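Local structure of Tll0287 protein (Thermosynechococcus elongatus, 5B82) at residues K126-V137 and D171-Q182. The protein binds a covalently attached heme c with histidine and cysteine as axial iron ligands in a PAS-like domain, and may act in redox sensing or electron transfer. Numbering follows the deposited sequence.
Sequences KEGVHYFRRIDV and DLRGMYAVTIPQ. With HEC (heme c), chain B.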
ATOM      1  N   LYS A 126     -13.609 -10.340 -16.246  1.00 22.87           N
ATOM      2  CA  LYS A 126     -13.536  -9.802 -17.609  1.00 24.43           C
ATOM      3  C   LYS A 126     -12.345  -8.857 -17.791  1.00 24.25           C
ATOM      4  O   LYS A 126     -11.783  -8.764 -18.874  1.00 24.97           O
ATOM      5  CB  LYS A 126     -14.844  -9.096 -17.967  1.00 26.60           C
ATOM      6  CG  LYS A 126     -15.244  -8.023 -16.970  1.00 32.79           C
ATOM      7  CD  LYS A 126     -16.715  -7.669 -17.106  1.00 37.47           C
ATOM      8  CE  LYS A 126     -16.905  -6.467 -18.001  1.00 33.26           C
ATOM      9  NZ  LYS A 126     -16.406  -5.216 -17.367  1.00 37.15           N
ATOM     10  N   GLU A 127     -11.939  -8.174 -16.719  1.00 22.82           N
ATOM     11  CA  GLU A 127     -10.894  -7.167 -16.852  1.00 30.27           C
ATOM     12  C   GLU A 127      -9.509  -7.805 -16.897  1.00 25.63           C
ATOM     13  O   GLU A 127      -8.566  -7.224 -17.438  1.00 27.55           O
ATOM     14  CB  GLU A 127     -10.988  -6.122 -15.735  1.00 36.92           C
ATOM     15  CG  GLU A 127     -12.404  -5.573 -15.531  1.00 45.83           C
ATOM     16  CD  GLU A 127     -12.924  -4.792 -16.720  1.00 58.71           C
ATOM     17  OE1 GLU A 127     -12.101  -4.282 -17.512  1.00 66.48           O
ATOM     18  OE2 GLU A 127     -14.162  -4.686 -16.865  1.00 62.25           O
ATOM     19  N   GLY A 128      -9.397  -9.016 -16.352  1.00 21.21           N
ATOM     20  CA  GLY A 128      -8.149  -9.751 -16.412  1.00 19.72           C
ATOM     21  C   GLY A 128      -7.871 -10.467 -15.091  1.00 18.11           C
ATOM     22  O   GLY A 128      -8.799 -10.935 -14.429  1.00 20.01           O
ATOM     23  N   VAL A 129      -6.591 -10.560 -14.745  1.00 17.38           N
ATOM     24  CA  VAL A 129      -6.145 -11.168 -13.481  1.00 16.09           C
ATOM     25  C   VAL A 129      -5.767 -10.074 -12.479  1.00 27.09           C
ATOM     26  O   VAL A 129      -5.018  -9.156 -12.807  1.00 23.59           O
ATOM     27  CB  VAL A 129      -4.938 -12.089 -13.710  1.00 32.21           C
ATOM     28  CG1 VAL A 129      -4.625 -12.844 -12.465  1.00 36.09           C
ATOM     29  CG2 VAL A 129      -5.215 -13.066 -14.823  1.00 33.93           C
ATOM     30  N   HIS A 130      -6.288 -10.175 -11.256  1.00 17.54           N
ATOM     31  CA  HIS A 130      -6.084  -9.143 -10.249  1.00 16.52           C
ATOM     32  C   HIS A 130      -5.479  -9.789  -9.008  1.00 15.67           C
ATOM     33  O   HIS A 130      -6.034 -10.746  -8.489  1.00 19.71           O
ATOM     34  CB  HIS A 130      -7.413  -8.504  -9.840  1.00 14.48           C
ATOM     35  CG  HIS A 130      -8.270  -8.069 -10.991  1.00 23.29           C
ATOM     36  ND1 HIS A 130      -8.237  -6.791 -11.503  1.00 23.73           N
ATOM     37  CD2 HIS A 130      -9.203  -8.736 -11.704  1.00 20.74           C
ATOM     38  CE1 HIS A 130      -9.112  -6.690 -12.487  1.00 27.00           C
ATOM     39  NE2 HIS A 130      -9.715  -7.855 -12.628  1.00 25.85           N
ATOM     40  N   TYR A 131      -4.363  -9.252  -8.532  1.00 17.42           N
ATOM     41  CA  TYR A 131      -3.737  -9.753  -7.322  1.00 14.95           C
ATOM     42  C   TYR A 131      -3.779  -8.661  -6.277  1.00 20.53           C
ATOM     43  O   TYR A 131      -3.494  -7.495  -6.581  1.00 18.77           O
ATOM     44  CB  TYR A 131      -2.284 -10.145  -7.613  1.00 16.69           C
ATOM     45  CG  TYR A 131      -1.454 -10.582  -6.402  1.00 19.88           C
ATOM     46  CD1 TYR A 131      -1.652 -11.823  -5.802  1.00 20.63           C
ATOM     47  CD2 TYR A 131      -0.438  -9.775  -5.898  1.00 23.80           C
ATOM     48  CE1 TYR A 131      -0.875 -12.241  -4.719  1.00 18.38           C
ATOM     49  CE2 TYR A 131       0.353 -10.192  -4.804  1.00 17.76           C
ATOM     50  CZ  TYR A 131       0.125 -11.423  -4.232  1.00 17.93           C
ATOM     51  OH  TYR A 131       0.904 -11.840  -3.157  1.00 21.56           O
ATOM     52  N   PHE A 132      -4.151  -9.043  -5.055  1.00 16.92           N
ATOM     53  CA  PHE A 132      -4.229  -8.116  -3.941  1.00 14.65           C
ATOM     54  C   PHE A 132      -3.394  -8.676  -2.801  1.00 14.72           C
ATOM     55  O   PHE A 132      -3.422  -9.866  -2.544  1.00 16.63           O
ATOM     56  CB  PHE A 132      -5.669  -7.956  -3.467  1.00 12.15           C
ATOM     57  CG  PHE A 132      -6.614  -7.481  -4.556  1.00 16.45           C
ATOM     58  CD1 PHE A 132      -6.792  -6.132  -4.789  1.00 13.09           C
ATOM     59  CD2 PHE A 132      -7.309  -8.394  -5.329  1.00 14.44           C
ATOM     60  CE1 PHE A 132      -7.658  -5.682  -5.809  1.00 15.85           C
ATOM     61  CE2 PHE A 132      -8.185  -7.959  -6.344  1.00 17.62           C
ATOM     62  CZ  PHE A 132      -8.353  -6.606  -6.575  1.00 20.94           C
ATOM     63  N   ARG A 133      -2.678  -7.801  -2.114  1.00 12.61           N
ATOM     64  CA  ARG A 133      -1.849  -8.241  -0.997  1.00 16.39           C
ATOM     65  C   ARG A 133      -2.031  -7.255   0.143  1.00 16.98           C
ATOM     66  O   ARG A 133      -1.813  -6.050  -0.014  1.00 19.88           O
ATOM     67  CB  ARG A 133      -0.385  -8.376  -1.439  1.00 16.86           C
ATOM     68  CG  ARG A 133       0.517  -9.214  -0.467  1.00 15.01           C
ATOM     69  CD  ARG A 133       1.227  -8.341   0.529  1.00 23.24           C
ATOM     70  NE  ARG A 133       2.195  -9.106   1.330  1.00 28.71           N
ATOM     71  CZ  ARG A 133       1.939  -9.608   2.534  1.00 32.23           C
ATOM     72  NH1 ARG A 133       0.741  -9.425   3.089  1.00 29.83           N
ATOM     73  NH2 ARG A 133       2.881 -10.281   3.197  1.00 24.86           N
ATOM     74  N   ARG A 134      -2.456  -7.759   1.295  1.00 18.42           N
ATOM     75  CA  ARG A 134      -2.733  -6.875   2.423  1.00 17.76           C
ATOM     76  C   ARG A 134      -1.481  -6.155   2.936  1.00 15.80           C
ATOM     77  O   ARG A 134      -0.360  -6.661   2.839  1.00 18.73           O
ATOM     78  CB  ARG A 134      -3.438  -7.630   3.566  1.00 23.42           C
ATOM     79  CG  ARG A 134      -2.522  -8.120   4.670  1.00 22.38           C
ATOM     80  CD  ARG A 134      -3.244  -9.060   5.657  1.00 22.02           C
ATOM     81  NE  ARG A 134      -4.031  -8.373   6.678  1.00 24.79           N
ATOM     82  CZ  ARG A 134      -5.290  -8.680   6.984  1.00 23.81           C
ATOM     83  NH1 ARG A 134      -5.915  -9.658   6.337  1.00 22.11           N
ATOM     84  NH2 ARG A 134      -5.927  -8.012   7.940  1.00 20.55           N
ATOM     85  N   ILE A 135      -1.694  -4.955   3.458  1.00 16.69           N
ATOM     86  CA  ILE A 135      -0.660  -4.196   4.148  1.00 22.51           C
ATOM     87  C   ILE A 135      -1.116  -3.993   5.589  1.00 24.25           C
ATOM     88  O   ILE A 135      -2.179  -3.418   5.835  1.00 26.48           O
ATOM     89  CB  ILE A 135      -0.463  -2.815   3.509  1.00 18.26           C
ATOM     90  CG1 ILE A 135      -0.024  -2.960   2.055  1.00 17.39           C
ATOM     91  CG2 ILE A 135       0.578  -2.004   4.286  1.00 17.62           C
ATOM     92  CD1 ILE A 135      -0.228  -1.717   1.212  1.00 17.14           C
ATOM     93  N   ASP A 136      -0.323  -4.461   6.544  1.00 21.10           N
ATOM     94  CA  ASP A 136      -0.674  -4.274   7.941  1.00 22.02           C
ATOM     95  C   ASP A 136       0.153  -3.153   8.563  1.00 24.77           C
ATOM     96  O   ASP A 136       1.168  -2.735   8.009  1.00 27.09           O
ATOM     97  CB  ASP A 136      -0.517  -5.576   8.731  1.00 27.49           C
ATOM     98  CG  ASP A 136      -1.584  -6.614   8.378  1.00 34.63           C
ATOM     99  OD1 ASP A 136      -2.724  -6.223   8.034  1.00 37.17           O
ATOM    100  OD2 ASP A 136      -1.281  -7.826   8.455  1.00 36.41           O
ATOM    101  N   VAL A 137      -0.294  -2.666   9.711  1.00 23.69           N
ATOM    102  CA  VAL A 137       0.405  -1.596  10.405  1.00 24.03           C
ATOM    103  C   VAL A 137       1.404  -2.178  11.401  1.00 23.16           C
ATOM    104  O   VAL A 137       1.015  -2.953  12.265  1.00 31.97           O
ATOM    105  CB  VAL A 137      -0.592  -0.711  11.160  1.00 25.55           C
ATOM    106  CG1 VAL A 137       0.139   0.330  11.994  1.00 27.72           C
ATOM    107  CG2 VAL A 137      -1.557  -0.043  10.183  1.00 26.92           C
ATOM    108  N   ASP A 171      -3.414  -3.192  12.815  1.00 35.10           N
ATOM    109  CA  ASP A 171      -4.525  -2.739  11.973  1.00 30.92           C
ATOM    110  C   ASP A 171      -4.314  -3.079  10.500  1.00 25.47           C
ATOM    111  O   ASP A 171      -3.184  -3.205  10.040  1.00 28.00           O
ATOM    112  CB  ASP A 171      -4.695  -1.222  12.071  1.00 29.51           C
ATOM    113  CG  ASP A 171      -5.329  -0.787  13.369  1.00 37.52           C
ATOM    114  OD1 ASP A 171      -5.478  -1.645  14.264  1.00 40.04           O
ATOM    115  OD2 ASP A 171      -5.666   0.412  13.490  1.00 34.62           O
ATOM    116  N   LEU A 172      -5.408  -3.193   9.755  1.00 26.36           N
ATOM    117  CA  LEU A 172      -5.317  -3.263   8.299  1.00 28.56           C
ATOM    118  C   LEU A 172      -5.086  -1.864   7.731  1.00 26.70           C
ATOM    119  O   LEU A 172      -5.945  -0.988   7.853  1.00 33.17           O
ATOM    120  CB  LEU A 172      -6.591  -3.866   7.710  1.00 28.84           C
ATOM    121  CG  LEU A 172      -6.679  -3.851   6.185  1.00 30.01           C
ATOM    122  CD1 LEU A 172      -5.597  -4.746   5.580  1.00 25.21           C
ATOM    123  CD2 LEU A 172      -8.067  -4.278   5.748  1.00 30.87           C
ATOM    124  N   ARG A 173      -3.925  -1.660   7.112  1.00 23.89           N
ATOM    125  CA  ARG A 173      -3.542  -0.356   6.577  1.00 23.54           C
ATOM    126  C   ARG A 173      -4.168  -0.080   5.208  1.00 26.26           C
ATOM    127  O   ARG A 173      -4.571   1.046   4.907  1.00 22.55           O
ATOM    128  CB  ARG A 173      -2.019  -0.276   6.453  1.00 21.69           C
ATOM    129  CG  ARG A 173      -1.524   0.957   5.726  1.00 22.93           C
ATOM    130  CD  ARG A 173      -1.689   2.220   6.578  1.00 28.87           C
ATOM    131  NE  ARG A 173      -1.230   3.398   5.848  1.00 29.25           N
ATOM    132  CZ  ARG A 173      -1.995   4.126   5.038  1.00 28.23           C
ATOM    133  NH1 ARG A 173      -3.269   3.807   4.864  1.00 25.83           N
ATOM    134  NH2 ARG A 173      -1.487   5.180   4.408  1.00 22.83           N
ATOM    135  N   GLY A 174      -4.233  -1.125   4.393  1.00 24.54           N
ATOM    136  CA  GLY A 174      -4.668  -1.034   3.012  1.00 24.83           C
ATOM    137  C   GLY A 174      -4.154  -2.267   2.296  1.00 23.09           C
ATOM    138  O   GLY A 174      -3.950  -3.317   2.918  1.00 20.61           O
ATOM    139  N   MET A 175      -3.919  -2.150   0.995  1.00 21.20           N
ATOM    140  CA  MET A 175      -3.485  -3.291   0.197  1.00 18.43           C
ATOM    141  C   MET A 175      -2.733  -2.834  -1.033  1.00 19.55           C
ATOM    142  O   MET A 175      -2.847  -1.667  -1.433  1.00 17.52           O
ATOM    143  CB  MET A 175      -4.690  -4.122  -0.234  1.00 19.55           C
ATOM    144  CG  MET A 175      -5.548  -3.464  -1.318  1.00 17.54           C
ATOM    145  SD  MET A 175      -7.064  -4.381  -1.584  1.00 21.16           S
ATOM    146  CE  MET A 175      -7.850  -3.328  -2.830  1.00 22.39           C
ATOM    147  N   TYR A 176      -1.938  -3.735  -1.616  1.00 17.68           N
ATOM    148  CA  TYR A 176      -1.445  -3.531  -2.982  1.00 15.29           C
ATOM    149  C   TYR A 176      -2.448  -4.169  -3.932  1.00 17.77           C
ATOM    150  O   TYR A 176      -3.036  -5.200  -3.603  1.00 20.07           O
ATOM    151  CB  TYR A 176      -0.080  -4.183  -3.200  1.00 16.74           C
ATOM    152  CG  TYR A 176       0.959  -3.770  -2.185  1.00 21.22           C
ATOM    153  CD1 TYR A 176       1.684  -2.592  -2.336  1.00 21.38           C
ATOM    154  CD2 TYR A 176       1.219  -4.563  -1.086  1.00 20.54           C
ATOM    155  CE1 TYR A 176       2.633  -2.212  -1.397  1.00 21.34           C
ATOM    156  CE2 TYR A 176       2.170  -4.202  -0.154  1.00 23.21           C
ATOM    157  CZ  TYR A 176       2.865  -3.027  -0.309  1.00 24.13           C
ATOM    158  OH  TYR A 176       3.796  -2.673   0.634  1.00 22.37           O
ATOM    159  N   ALA A 177      -2.640  -3.563  -5.102  1.00 17.77           N
ATOM    160  CA  ALA A 177      -3.550  -4.095  -6.127  1.00 16.48           C
ATOM    161  C   ALA A 177      -2.852  -4.106  -7.480  1.00 18.84           C
ATOM    162  O   ALA A 177      -2.362  -3.073  -7.947  1.00 19.02           O
ATOM    163  CB  ALA A 177      -4.804  -3.258  -6.209  1.00 17.12           C
ATOM    164  N   VAL A 178      -2.778  -5.274  -8.100  1.00 16.91           N
ATOM    165  CA  VAL A 178      -2.182  -5.393  -9.424  1.00 17.38           C
ATOM    166  C   VAL A 178      -3.179  -5.988 -10.404  1.00 24.06           C
ATOM    167  O   VAL A 178      -3.915  -6.909 -10.056  1.00 20.96           O
ATOM    168  CB  VAL A 178      -0.941  -6.297  -9.395  1.00 17.28           C
ATOM    169  CG1 VAL A 178      -0.359  -6.456 -10.793  1.00 17.62           C
ATOM    170  CG2 VAL A 178       0.095  -5.744  -8.426  1.00 16.06           C
ATOM    171  N   THR A 179      -3.207  -5.464 -11.626  1.00 22.41           N
ATOM    172  CA  THR A 179      -4.014  -6.064 -12.675  1.00 21.68           C
ATOM    173  C   THR A 179      -3.157  -6.439 -13.879  1.00 20.11           C
ATOM    174  O   THR A 179      -2.404  -5.614 -14.403  1.00 22.73           O
ATOM    175  CB  THR A 179      -5.142  -5.128 -13.143  1.00 23.33           C
ATOM    176  OG1 THR A 179      -6.086  -4.952 -12.083  1.00 17.64           O
ATOM    177  CG2 THR A 179      -5.876  -5.721 -14.355  1.00 23.89           C
ATOM    178  N   ILE A 180      -3.266  -7.694 -14.308  1.00 21.96           N
ATOM    179  CA  ILE A 180      -2.746  -8.098 -15.605  1.00 20.71           C
ATOM    180  C   ILE A 180      -3.919  -8.066 -16.587  1.00 23.95           C
ATOM    181  O   ILE A 180      -4.758  -8.964 -16.588  1.00 22.02           O
ATOM    182  CB  ILE A 180      -2.138  -9.506 -15.587  1.00 18.26           C
ATOM    183  CG1 ILE A 180      -1.164  -9.675 -14.413  1.00 22.96           C
ATOM    184  CG2 ILE A 180      -1.447  -9.791 -16.929  1.00 19.83           C
ATOM    185  CD1 ILE A 180      -0.638 -11.090 -14.279  1.00 24.48           C
ATOM    186  N   PRO A 181      -3.987  -7.018 -17.408  1.00 22.52           N
ATOM    187  CA  PRO A 181      -5.161  -6.790 -18.263  1.00 27.31           C
ATOM    188  C   PRO A 181      -5.461  -7.957 -19.204  1.00 23.05           C
ATOM    189  O   PRO A 181      -4.542  -8.635 -19.643  1.00 23.39           O
ATOM    190  CB  PRO A 181      -4.782  -5.543 -19.065  1.00 25.98           C
ATOM    191  CG  PRO A 181      -3.309  -5.474 -19.001  1.00 32.26           C
ATOM    192  CD  PRO A 181      -2.921  -6.037 -17.660  1.00 21.84           C
ATOM    193  N   GLN A 182      -6.741  -8.190 -19.474  1.00 27.34           N
ATOM    194  CA  GLN A 182      -7.184  -9.210 -20.418  1.00 26.37           C
ATOM    195  C   GLN A 182      -6.613  -8.964 -21.824  1.00 30.17           C
ATOM    196  O   GLN A 182      -6.124  -9.886 -22.470  1.00 31.51           O
ATOM    197  CB  GLN A 182      -8.717  -9.227 -20.472  1.00 31.41           C
ATOM    198  CG  GLN A 182      -9.321 -10.301 -21.353  1.00 32.92           C
ATOM    199  CD  GLN A 182      -9.681 -11.576 -20.590  1.00 33.65           C
ATOM    200  OE1 GLN A 182      -9.096 -12.631 -20.822  1.00 30.25           O
ATOM    201  NE2 GLN A 182     -10.671 -11.485 -19.700  1.00 25.14           N
TER
HETATM  202 FE   HEC B 501       3.138   5.472   4.881  1.00 24.74          FE
HETATM  203  CHA HEC B 501       1.332   6.513   2.201  1.00 22.10           C
HETATM  204  CHB HEC B 501       1.572   2.356   4.656  1.00 23.23           C
HETATM  205  CHC HEC B 501       5.073   4.267   7.389  1.00 29.06           C
HETATM  206  CHD HEC B 501       4.390   8.631   5.379  1.00 27.45           C
HETATM  207  NA  HEC B 501       1.670   4.612   3.698  1.00 23.96           N
HETATM  208  C1A HEC B 501       1.163   5.200   2.557  1.00 24.69           C
HETATM  209  C2A HEC B 501       0.412   4.202   1.819  1.00 24.16           C
HETATM  210  C3A HEC B 501       0.491   3.058   2.509  1.00 22.44           C
HETATM  211  C4A HEC B 501       1.271   3.291   3.697  1.00 24.98           C
HETATM  212  CMA HEC B 501      -0.138   1.703   2.146  1.00 17.22           C
HETATM  213  CAA HEC B 501      -0.322   4.419   0.471  1.00 24.65           C
HETATM  214  CBA HEC B 501      -1.827   4.614   0.658  1.00 21.00           C
HETATM  215  CGA HEC B 501      -2.122   6.036   1.051  1.00 20.63           C
HETATM  216  O1A HEC B 501      -2.634   6.257   2.176  1.00 30.44           O
HETATM  217  O2A HEC B 501      -1.818   6.965   0.257  1.00 24.48           O
HETATM  218  NB  HEC B 501       3.264   3.662   5.838  1.00 28.16           N
HETATM  219  C1B HEC B 501       2.584   2.493   5.570  1.00 26.72           C
HETATM  220  C2B HEC B 501       3.116   1.442   6.412  1.00 26.88           C
HETATM  221  C3B HEC B 501       4.076   1.974   7.172  1.00 24.58           C
HETATM  222  C4B HEC B 501       4.197   3.374   6.821  1.00 27.82           C
HETATM  223  CMB HEC B 501       2.608  -0.023   6.452  1.00 17.17           C
HETATM  224  CAB HEC B 501       4.930   1.234   8.228  1.00 22.04           C
HETATM  225  CBB HEC B 501       5.845   0.178   7.556  1.00 19.42           C
HETATM  226  NC  HEC B 501       4.454   6.309   6.168  1.00 30.66           N
HETATM  227  C1C HEC B 501       5.192   5.610   7.097  1.00 31.59           C
HETATM  228  C2C HEC B 501       6.215   6.497   7.611  1.00 33.41           C
HETATM  229  C3C HEC B 501       5.946   7.736   7.164  1.00 31.24           C
HETATM  230  C4C HEC B 501       4.887   7.619   6.178  1.00 29.68           C
HETATM  231  CMC HEC B 501       7.107   6.134   8.821  1.00 26.69           C
HETATM  232  CAC HEC B 501       6.682   9.054   7.528  1.00 28.95           C
HETATM  233  CBC HEC B 501       8.201   9.061   7.240  1.00 34.48           C
HETATM  234  ND  HEC B 501       2.859   7.296   3.995  1.00 27.17           N
HETATM  235  C1D HEC B 501       3.591   8.444   4.275  1.00 32.00           C
HETATM  236  C2D HEC B 501       3.370   9.412   3.217  1.00 28.75           C
HETATM  237  C3D HEC B 501       2.410   8.737   2.247  1.00 28.85           C
HETATM  238  C4D HEC B 501       2.147   7.438   2.803  1.00 27.07           C
HETATM  239  CMD HEC B 501       3.967  10.829   3.090  1.00 25.18           C
HETATM  240  CAD HEC B 501       1.847   9.297   0.922  1.00 24.15           C
HETATM  241  CBD HEC B 501       2.863   8.888  -0.138  1.00 25.35           C
HETATM  242  CGD HEC B 501       2.365   9.193  -1.533  1.00 24.03           C
HETATM  243  O1D HEC B 501       2.165  10.384  -1.862  1.00 29.31           O
HETATM  244  O2D HEC B 501       2.178   8.233  -2.312  1.00 26.35           O
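The two central strands of the PAS-like antiparallel sheet, 128-136 and 172-181, pair along their length, with a classic beta bulge at the end nearest the heme, where Arg173 and Gly174 share Ile135 as partner. Ile135 O takes Arg173 N at 2.8 Å and, weakly, Gly174 N. On the side turned to helix 28-49, the Ile135 side chain runs nearly perpendicular to that of Tyr176, its CD1 seated over one ring face, 3.7 Å from the centroid and 11° off the normal. The same methyl reaches the heme methyl CMA, while the Tyr176 hydroxyl bonds to Asp42 and Arg45. On the opposite face, under helix 103-114, Met175 SD makes an oblique Met-aromatic contact with the Phe132 ring, 4.8 Å from its centroid, the methyl CE packs 3.6 Å from Phe132 CD1, and Ala177 CB touches the same ring. Farther along, His130 ND1 and Thr179 OG1 hydrogen-bond at 2.9 Å near the imidazole plane, and NE2 is held by Asp125, so both ring nitrogens have partners that fix its rotation. At the bulge, the Arg173 chain turns about its CB-CG bond (chi2 72°) and lays its guanidinium against the porphyrin, close to the axial ligand His145; NH1 bonds to Lys92 O, and NH2 meets heme propionate O1A at 2.7 Å.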